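Local coordinates for Tol-Pal system protein TolB (Acinetobacter baumannii, PDB 7MX5) that probably serves as the periplasmic component of the Tol-Pal system, which takes part in outer membrane invagination during cell division and in keeping the outer membrane intact, at residues Val20-Asn23 with Gly27-Pro30. Sequence-based numbering, arbitrary orientation.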
ATOM      1  N   VAL A  20      15.478  15.668  18.121  1.00 61.78           N
ATOM      2  CA  VAL A  20      16.015  17.021  18.299  1.00 61.79           C
ATOM      3  C   VAL A  20      16.086  17.708  16.939  1.00 65.56           C
ATOM      4  O   VAL A  20      16.574  17.100  15.970  1.00 65.31           O
ATOM      5  CB  VAL A  20      17.393  16.965  18.958  1.00 60.45           C
ATOM      6  CG1 VAL A  20      18.030  18.348  18.980  1.00 68.15           C
ATOM      7  CG2 VAL A  20      17.289  16.395  20.364  1.00 63.85           C
ATOM      8  N   PRO A  21      15.588  18.946  16.806  1.00 54.86           N
ATOM      9  CA  PRO A  21      15.754  19.681  15.544  1.00 52.91           C
ATOM     10  C   PRO A  21      17.199  19.701  15.078  1.00 46.58           C
ATOM     11  O   PRO A  21      18.090  20.134  15.815  1.00 47.84           O
ATOM     12  CB  PRO A  21      15.260  21.091  15.886  1.00 46.25           C
ATOM     13  CG  PRO A  21      14.347  20.921  17.050  1.00 50.91           C
ATOM     14  CD  PRO A  21      14.669  19.621  17.739  1.00 63.37           C
ATOM     15  N   PHE A  22      17.441  19.218  13.862  1.00 45.75           N
ATOM     16  CA  PHE A  22      18.800  19.166  13.341  1.00 55.70           C
ATOM     17  C   PHE A  22      19.326  20.579  13.128  1.00 53.66           C
ATOM     18  O   PHE A  22      18.617  21.449  12.614  1.00 55.89           O
ATOM     19  CB  PHE A  22      18.850  18.389  12.020  1.00 51.76           C
ATOM     20  CG  PHE A  22      18.142  17.055  12.050  1.00 50.42           C
ATOM     21  CD1 PHE A  22      17.926  16.375  13.239  1.00 50.53           C
ATOM     22  CD2 PHE A  22      17.703  16.475  10.870  1.00 46.82           C
ATOM     23  CE1 PHE A  22      17.280  15.152  13.252  1.00 51.12           C
ATOM     24  CE2 PHE A  22      17.059  15.253  10.875  1.00 53.01           C
ATOM     25  CZ  PHE A  22      16.846  14.591  12.068  1.00 47.29           C
ATOM     26  N   ASN A  23      20.569  20.812  13.537  1.00 58.03           N
ATOM     27  CA  ASN A  23      21.175  22.117  13.321  1.00 76.69           C
ATOM     28  C   ASN A  23      21.351  22.363  11.828  1.00 83.13           C
ATOM     29  O   ASN A  23      21.757  21.468  11.079  1.00 69.24           O
ATOM     30  CB  ASN A  23      22.517  22.217  14.045  1.00 73.89           C
ATOM     31  CG  ASN A  23      23.404  21.017  13.796  1.00 72.41           C
ATOM     32  OD1 ASN A  23      23.950  20.851  12.707  1.00 88.14           O
ATOM     33  ND2 ASN A  23      23.555  20.172  14.810  1.00 74.02           N
ATOM     34  N   GLY A  27      14.492  21.400   6.498  1.00 60.33           N
ATOM     35  CA  GLY A  27      13.119  20.943   6.445  1.00 45.89           C
ATOM     36  C   GLY A  27      12.988  19.440   6.498  1.00 49.78           C
ATOM     37  O   GLY A  27      11.933  18.906   6.139  1.00 52.81           O
ATOM     38  N   LEU A  28      14.034  18.742   6.944  1.00 52.69           N
ATOM     39  CA  LEU A  28      14.077  17.285   6.912  1.00 43.61           C
ATOM     40  C   LEU A  28      13.410  16.677   8.139  1.00 47.01           C
ATOM     41  O   LEU A  28      12.550  15.798   8.016  1.00 41.43           O
ATOM     42  CB  LEU A  28      15.532  16.821   6.806  1.00 46.26           C
ATOM     43  CG  LEU A  28      15.875  15.383   6.407  1.00 47.55           C
ATOM     44  CD1 LEU A  28      15.844  14.437   7.602  1.00 51.36           C
ATOM     45  CD2 LEU A  28      14.945  14.899   5.318  1.00 36.81           C
ATOM     46  N   TYR A  29      13.802  17.130   9.329  1.00 50.75           N
ATOM     47  CA  TYR A  29      13.333  16.488  10.552  1.00 48.07           C
ATOM     48  C   TYR A  29      11.825  16.592  10.788  1.00 49.97           C
ATOM     49  O   TYR A  29      11.276  15.653  11.391  1.00 52.22           O
ATOM     50  CB  TYR A  29      14.132  17.026  11.754  1.00 49.47           C
ATOM     51  CG  TYR A  29      13.601  18.282  12.415  1.00 49.87           C
ATOM     52  CD1 TYR A  29      12.603  18.221  13.383  1.00 54.07           C
ATOM     53  CD2 TYR A  29      14.121  19.527  12.093  1.00 47.59           C
ATOM     54  CE1 TYR A  29      12.125  19.367  13.989  1.00 52.52           C
ATOM     55  CE2 TYR A  29      13.650  20.677  12.692  1.00 46.06           C
ATOM     56  CZ  TYR A  29      12.653  20.593  13.639  1.00 46.25           C
ATOM     57  OH  TYR A  29      12.185  21.738  14.240  1.00 53.09           O
ATOM     58  N   PRO A  30      11.107  17.649  10.379  1.00 49.09           N
ATOM     59  CA  PRO A  30       9.641  17.593  10.520  1.00 51.03           C
ATOM     60  C   PRO A  30       9.013  16.465   9.723  1.00 44.07           C
ATOM     61  O   PRO A  30       8.018  15.881  10.169  1.00 47.57           O
ATOM     62  CB  PRO A  30       9.174  18.967  10.019  1.00 54.71           C
ATOM     63  CG  PRO A  30      10.359  19.836  10.052  1.00 45.03           C
ATOM     64  CD  PRO A  30      11.559  18.967   9.898  1.00 48.86           C
TER
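Tyr29 lays its ring over Pro21 and sets its CB on the ring of Phe22, within the beta-alpha connection in the amino-terminal domain of TolB, where the chain leaves strand 16-19 and enters helix 29-37. Two CH-pi contacts carry the pairing. Pro21 CA stands 3.6 Å from the centroid of the Tyr29 ring, only 9° off its normal, and Pro21 CB reaches Tyr29 CZ at 3.5 Å. Proline suits this place because, with CA over the centroid, its CB and CG lie along the phenol end as a compact apolar surface. Tyrosine offers the flat face that receives Pro21 CA, and at this partly exposed position its OH lies beside Pro21 CB and CG. In the reverse sense, Tyr29 CB lies over the centre of the Phe22 ring, 3.6 Å from its centroid. The two aromatic rings also form an edge-to-face pair, the edge of Tyr29 toward the face of Phe22, with planes inclined at 55°. At the edge of the Phe22 ring, in its plane, Leu28 CD1 meets CE2 of Phe22 at 3.6 Å. Chi1 of Tyr29, 88°, places CG between the backbone N and the carbonyl carbon, which brings the ring back across Pro21, while Pro30 CD sits over the rim of the opposite face. Phe22 is buried, as befits a purely hydrocarbon ring, and Leu28, also buried, continues this apolar layer to Ile110 and Ala113 of helix 110-126. Farther out, Gly27 suits its positive phi, having no CB to meet the preceding carbonyl O. The Asp25 carboxylate bridges the amides leading into helix 29-37: OD1 weakly accepts Tyr29 N, and OD2 accepts Leu28 N weakly and Gly27 N.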